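Local structure of hemolysin-like protein containing CBS domains (3OCO) at residues N9-Q12 with R13-E16; D134-V137 with Y138-L141; V37-T40 with I41-L45. The protein is of unknown function, this piece being the paired CBS domains of a longer membrane protein whose family is tentatively assigned flavin adenine dinucleotide binding. One frame throughout, in Å; residues are numbered along the deposited sequence.

Contact 1. Residues N9-Q12 with R13-E16; sequences NFMQ and RAFE
A14 N donates to F10 O over 2.8 Å with an N-H...O angle of 164°, a sound i+4 bond in the first turns of helix 10-19. E16 N to Q12 O matches it in length. The bond that starts the series, R13 N to N9 O, is the stretched one, at 3.3 Å, although it stays fairly straight. Before these turns N9 acts as the N-cap: its side chain, at chi1 87°, folds back so that OD1 accepts from Q12 N at 2.9 Å. That bond is bent, 146° at the hydrogen, and its donor is tilted from the plane of the amide carbonyl.

R13 runs back alongside the cap. With its CG anti to its own carbonyl carbon, CG comes 3.1 Å from N9 O, and the edge of the guanidinium is turned toward that same oxygen. NE makes a weak hydrogen bond to the backbone oxygen of A8, the residue before the cap.

On another side of the helix A14 CB is met by two apolar groups. The selenomethionine M11, its chain bent at chi2 and chi3, brings CE to 3.7 Å from A14 CB, while the ring of F10 approaches that methyl obliquely, its CZ 4.4 Å away.

This face belongs to the dimer interface: M11 and A14 each pack on their counterparts in the second subunit, F15 on M11 and F10 on N18 of that subunit. Within its own chain the helix leans on helix 134-142, where F10 meets L141.

Contact 2. Residues D134-V137 with Y138-L141; sequences DKDV and YEEL
Y138 N donates to D134 O at 3.0 Å and 166°, an i+4 bond of the alpha-helix 134-142 in the second CBS domain, but the following turn is looser. V137 O accepts weakly from both E140 N at 3.2 Å and L141 N at 3.4 Å, and E139 N likewise divides weakly between K135 O and D136 O, so i+3 and i+4 bonding are mixed.

The apolar face is thin within this stretch. V137 CG1 and L141 CD1 stand 4.4 Å apart, and V137 leans on M17 of helix 10-19. In Y138, CG anti to the backbone N (chi1 -163°) swings the ring away from the preceding turn, to meet the ring of F142 and pack on M108 of the second subunit.

On the polar side the carboxylates of D136 and E139 lie side by side, pointing the same way, their planes turned 39° apart. D136 OD2 bonds T133 N, and OD1 is the oxygen on the E139 side. Like charges so close would be expected to repel, and a water beside the pair, which may ease this in part, bridges them: it hydrogen-bonds to D136 OD1 at 2.7 Å and E139 OE1 at 3.0 Å, while OD1 and OE1 themselves remain 3.7 Å apart.

Contact 3. Residues V37-T40 with I41-L45; sequences VDET and IADAL
T40 and D43 form a capping box at the start of helix 41-51 in the first CBS domain, each side chain bonding to the backbone N of the other. T40 OG1 accepts from D43 N at 3.2 Å, and D43 OD2 accepts from T40 N at 3.1 Å, the latter bond fairly straight at 158°. T40 is the N-cap; its OG1 sits between the backbone N and the carbonyl carbon (chi1 62°), a torsion that places it where D43 N can reach it.

A further hydrogen bond ties the two side chains together. T40 OG1 donates to D43 OD2 over 2.7 Å, so this one carboxylate oxygen is gripped twice, and by two routes: T40 N is received on the anti lone pair of OD2, the one away from the other carboxylate oxygen, whereas the hydroxyl arrives from above the carboxylate plane, 70° out of it. Two donors on one oxygen, together with the helix start, would be expected to favour the charged form of D43.

Among backbone bonds, A44 N reaches T40 O at 3.1 Å, the first regular i+4 bond, and D43 N adds a weak one to the same oxygen. The loop after helix 73-83 also holds this turn: E39 bonds through its backbone to I88, I41 to A86 and A42 to D84, while the side chain of I41 packs on I76 and Q79 of helix 73-83.

What remains is packing by the E39 chain. Its carboxylate is bonded through OE1 to D36 N, and its OE2, 5.3 Å from D43 OD2, is not in contact with that like charge. The stem of E39 nevertheless crosses D43 at about a right angle, CG coming 3.5 Å from D43 OD2.

How the contacts relate
Along the chain the order is contact 1, contact 3, contact 2, yet in space contacts 1 and 2 are the neighbours. Their centres lie about 12 Å apart on the same side of the chain's centre, and helices 10-19 and 134-142 touch, with A14 CA 3.8 Å from L141 CD2. The helix near the start of the chain thus packs against the last helix of the second CBS domain, and both contribute to the dimer contact. Contact 3 belongs to the first CBS domain, on the opposite side of the centre: its centre is about 40 Å from contact 1's and about 28 Å from contact 2's, nearest atoms about 31 Å and about 13 Å apart.

Contact 1. Residues N9-Q12 with R13-E16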
# COMPACT_ATOMS: atom_id res chain seq x y z
N ASN A 9 0.14 17.45 -16.01
CA ASN A 9 1.29 17.18 -15.14
C ASN A 9 0.91 16.99 -13.68
O ASN A 9 -0.26 17.15 -13.30
CB ASN A 9 2.35 18.27 -15.27
CG ASN A 9 2.12 19.45 -14.32
OD1 ASN A 9 1.02 19.64 -13.80
ND2 ASN A 9 3.16 20.24 -14.11
N PHE A 10 1.91 16.66 -12.86
CA PHE A 10 1.71 16.39 -11.44
C PHE A 10 1.29 17.62 -10.65
O PHE A 10 0.37 17.55 -9.83
CB PHE A 10 2.97 15.78 -10.81
CG PHE A 10 3.00 15.88 -9.30
CD1 PHE A 10 2.15 15.10 -8.51
CD2 PHE A 10 3.85 16.77 -8.66
CE1 PHE A 10 2.17 15.19 -7.12
CE2 PHE A 10 3.88 16.88 -7.28
CZ PHE A 10 3.04 16.09 -6.51
N MSE A 11 1.97 18.74 -10.87
CA MSE A 11 1.73 19.90 -10.03
C MSE A 11 0.28 20.39 -10.15
O MSE A 11 -0.27 20.98 -9.21
CB MSE A 11 2.73 21.01 -10.33
CG MSE A 11 3.03 21.92 -9.13
SE MSE A 11 3.29 21.00 -7.42
CE MSE A 11 1.66 21.61 -6.51
N GLN A 12 -0.35 20.09 -11.29
CA GLN A 12 -1.73 20.48 -11.55
C GLN A 12 -2.72 19.50 -10.96
O GLN A 12 -3.76 19.90 -10.42
CB GLN A 12 -1.99 20.53 -13.05
CG GLN A 12 -1.38 21.71 -13.74
CD GLN A 12 -1.70 21.71 -15.22
OE1 GLN A 12 -0.90 21.24 -16.03
NE2 GLN A 12 -2.87 22.22 -15.57
N ARG A 13 -2.41 18.22 -11.10
CA ARG A 13 -3.19 17.19 -10.45
C ARG A 13 -3.18 17.46 -8.95
O ARG A 13 -4.19 17.31 -8.28
CB ARG A 13 -2.62 15.80 -10.77
CG ARG A 13 -2.65 15.44 -12.26
CD ARG A 13 -2.69 13.92 -12.47
NE ARG A 13 -1.79 13.47 -13.53
CZ ARG A 13 -1.74 12.23 -14.02
NH1 ARG A 13 -2.56 11.30 -13.55
NH2 ARG A 13 -0.87 11.92 -14.98
N ALA A 14 -2.03 17.88 -8.43
CA ALA A 14 -1.94 18.29 -7.03
C ALA A 14 -2.89 19.45 -6.71
O ALA A 14 -3.61 19.39 -5.72
CB ALA A 14 -0.50 18.65 -6.67
N PHE A 15 -2.86 20.50 -7.53
CA PHE A 15 -3.76 21.64 -7.32
C PHE A 15 -5.25 21.24 -7.36
O PHE A 15 -6.04 21.65 -6.50
CB PHE A 15 -3.46 22.77 -8.32
CG PHE A 15 -4.44 23.92 -8.25
CD1 PHE A 15 -4.36 24.86 -7.23
CD2 PHE A 15 -5.42 24.08 -9.22
CE1 PHE A 15 -5.26 25.92 -7.17
CE2 PHE A 15 -6.33 25.14 -9.16
CZ PHE A 15 -6.24 26.06 -8.14
N GLU A 16 -5.64 20.43 -8.35
CA GLU A 16 -7.03 20.02 -8.48
C GLU A 16 -7.47 19.30 -7.24
O GLU A 16 -8.49 19.61 -6.64
CB GLU A 16 -7.22 19.08 -9.66
CG GLU A 16 -7.07 19.74 -11.01
CD GLU A 16 -6.81 18.73 -12.10
OE1 GLU A 16 -5.72 18.77 -12.69
OE2 GLU A 16 -7.70 17.87 -12.34

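Contact 2. Residues D134-V137 with Y138-L141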
# COMPACT_ATOMS: atom_id res chain seq x y z
N ASP A 134 -4.70 5.79 1.36
CA ASP A 134 -3.63 6.23 0.49
C ASP A 134 -3.80 5.78 -0.98
O ASP A 134 -3.66 6.57 -1.89
CB ASP A 134 -2.25 5.82 1.05
CG ASP A 134 -2.17 4.33 1.43
OD1 ASP A 134 -2.88 3.50 0.81
OD2 ASP A 134 -1.40 4.00 2.35
N LYS A 135 -4.11 4.51 -1.22
CA LYS A 135 -4.26 4.04 -2.59
C LYS A 135 -5.22 4.92 -3.41
O LYS A 135 -5.01 5.12 -4.60
CB LYS A 135 -4.65 2.55 -2.65
CG LYS A 135 -6.11 2.23 -2.36
CD LYS A 135 -6.38 0.71 -2.41
CE LYS A 135 -5.64 -0.05 -1.30
NZ LYS A 135 -5.94 -1.52 -1.28
N ASP A 136 -6.26 5.45 -2.77
CA ASP A 136 -7.20 6.35 -3.45
C ASP A 136 -6.64 7.75 -3.75
O ASP A 136 -6.98 8.37 -4.75
CB ASP A 136 -8.50 6.46 -2.66
CG ASP A 136 -9.10 5.11 -2.39
OD1 ASP A 136 -9.39 4.38 -3.37
OD2 ASP A 136 -9.26 4.75 -1.20
N VAL A 137 -5.78 8.24 -2.86
CA VAL A 137 -5.07 9.49 -3.07
C VAL A 137 -4.07 9.38 -4.24
O VAL A 137 -3.98 10.27 -5.09
CB VAL A 137 -4.30 9.92 -1.79
CG1 VAL A 137 -3.00 10.64 -2.14
CG2 VAL A 137 -5.18 10.77 -0.89
N TYR A 138 -3.32 8.27 -4.28
CA TYR A 138 -2.32 8.06 -5.33
C TYR A 138 -2.94 7.93 -6.72
O TYR A 138 -2.26 8.09 -7.71
CB TYR A 138 -1.48 6.81 -5.02
CG TYR A 138 -0.19 6.74 -5.80
CD1 TYR A 138 0.94 7.44 -5.38
CD2 TYR A 138 -0.08 5.96 -6.95
CE1 TYR A 138 2.14 7.37 -6.09
CE2 TYR A 138 1.11 5.89 -7.67
CZ TYR A 138 2.22 6.60 -7.23
OH TYR A 138 3.40 6.54 -7.93
N GLU A 139 -4.24 7.64 -6.79
CA GLU A 139 -4.89 7.53 -8.08
C GLU A 139 -5.14 8.89 -8.69
O GLU A 139 -5.02 9.05 -9.90
CB GLU A 139 -6.22 6.79 -7.96
CG GLU A 139 -6.11 5.30 -7.69
CD GLU A 139 -7.44 4.61 -7.86
OE1 GLU A 139 -8.02 4.17 -6.85
OE2 GLU A 139 -7.91 4.53 -9.02
N GLU A 140 -5.51 9.85 -7.85
CA GLU A 140 -5.81 11.20 -8.30
C GLU A 140 -4.55 11.91 -8.80
O GLU A 140 -4.58 12.64 -9.79
CB GLU A 140 -6.44 12.01 -7.16
CG GLU A 140 -7.70 12.80 -7.57
CD GLU A 140 -8.75 11.91 -8.20
OE1 GLU A 140 -9.04 10.82 -7.64
OE2 GLU A 140 -9.29 12.29 -9.26
N LEU A 141 -3.44 11.67 -8.10
CA LEU A 141 -2.18 12.31 -8.39
C LEU A 141 -1.40 11.64 -9.52
O LEU A 141 -0.53 12.27 -10.12
CB LEU A 141 -1.29 12.36 -7.14
CG LEU A 141 -1.70 13.15 -5.89
CD1 LEU A 141 -0.55 13.11 -4.91
CD2 LEU A 141 -2.08 14.59 -6.20
O HOH W 1 -9.92 6.03 -5.41

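Contact 3. Residues V37-T40 with I41-L45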
# COMPACT_ATOMS: atom_id res chain seq x y z
N VAL A 37 -17.28 -8.11 12.47
CA VAL A 37 -16.58 -8.24 13.74
C VAL A 37 -16.68 -9.66 14.32
O VAL A 37 -15.85 -10.07 15.14
CB VAL A 37 -17.10 -7.22 14.77
CG1 VAL A 37 -18.59 -7.47 15.09
CG2 VAL A 37 -16.27 -7.26 16.03
N ASP A 38 -17.67 -10.43 13.88
CA ASP A 38 -17.88 -11.78 14.40
C ASP A 38 -17.47 -12.88 13.43
O ASP A 38 -17.71 -14.06 13.68
CB ASP A 38 -19.34 -11.98 14.79
CG ASP A 38 -19.62 -11.56 16.22
OD1 ASP A 38 -18.71 -11.00 16.89
OD2 ASP A 38 -20.75 -11.81 16.68
N GLU A 39 -16.87 -12.50 12.31
CA GLU A 39 -16.30 -13.50 11.43
C GLU A 39 -14.96 -13.93 12.01
O GLU A 39 -14.36 -13.20 12.81
CB GLU A 39 -16.17 -13.00 10.00
CG GLU A 39 -17.10 -13.72 9.05
CD GLU A 39 -17.89 -12.77 8.16
OE1 GLU A 39 -17.33 -11.73 7.74
OE2 GLU A 39 -19.07 -13.07 7.88
N THR A 40 -14.52 -15.12 11.65
CA THR A 40 -13.26 -15.65 12.13
C THR A 40 -12.11 -15.22 11.23
O THR A 40 -12.32 -14.84 10.07
CB THR A 40 -13.27 -17.15 12.11
OG1 THR A 40 -13.44 -17.55 10.74
CG2 THR A 40 -14.44 -17.69 12.95
N ILE A 41 -10.90 -15.30 11.75
CA ILE A 41 -9.74 -14.95 10.98
C ILE A 41 -9.71 -15.79 9.73
O ILE A 41 -9.47 -15.29 8.65
CB ILE A 41 -8.48 -15.18 11.78
CG1 ILE A 41 -8.50 -14.32 13.04
CG2 ILE A 41 -7.25 -14.88 10.93
CD1 ILE A 41 -7.93 -12.95 12.84
N ALA A 42 -10.00 -17.07 9.89
CA ALA A 42 -10.00 -17.99 8.75
C ALA A 42 -10.89 -17.49 7.63
O ALA A 42 -10.62 -17.75 6.46
CB ALA A 42 -10.44 -19.37 9.19
N ASP A 43 -11.97 -16.79 7.99
CA ASP A 43 -12.88 -16.21 7.01
C ASP A 43 -12.22 -15.03 6.30
O ASP A 43 -12.25 -14.92 5.08
CB ASP A 43 -14.16 -15.71 7.68
CG ASP A 43 -15.08 -16.84 8.10
OD1 ASP A 43 -15.34 -17.73 7.26
OD2 ASP A 43 -15.55 -16.82 9.26
N ALA A 44 -11.67 -14.13 7.10
CA ALA A 44 -10.92 -13.00 6.59
C ALA A 44 -9.79 -13.45 5.63
O ALA A 44 -9.62 -12.87 4.57
CB ALA A 44 -10.37 -12.18 7.75
N LEU A 45 -9.04 -14.48 6.01
CA LEU A 45 -7.94 -14.98 5.19
C LEU A 45 -8.42 -15.36 3.80
O LEU A 45 -7.84 -14.92 2.81
CB LEU A 45 -7.27 -16.20 5.82
CG LEU A 45 -6.16 -16.78 4.91
CD1 LEU A 45 -5.09 -15.73 4.65
CD2 LEU A 45 -5.52 -18.07 5.46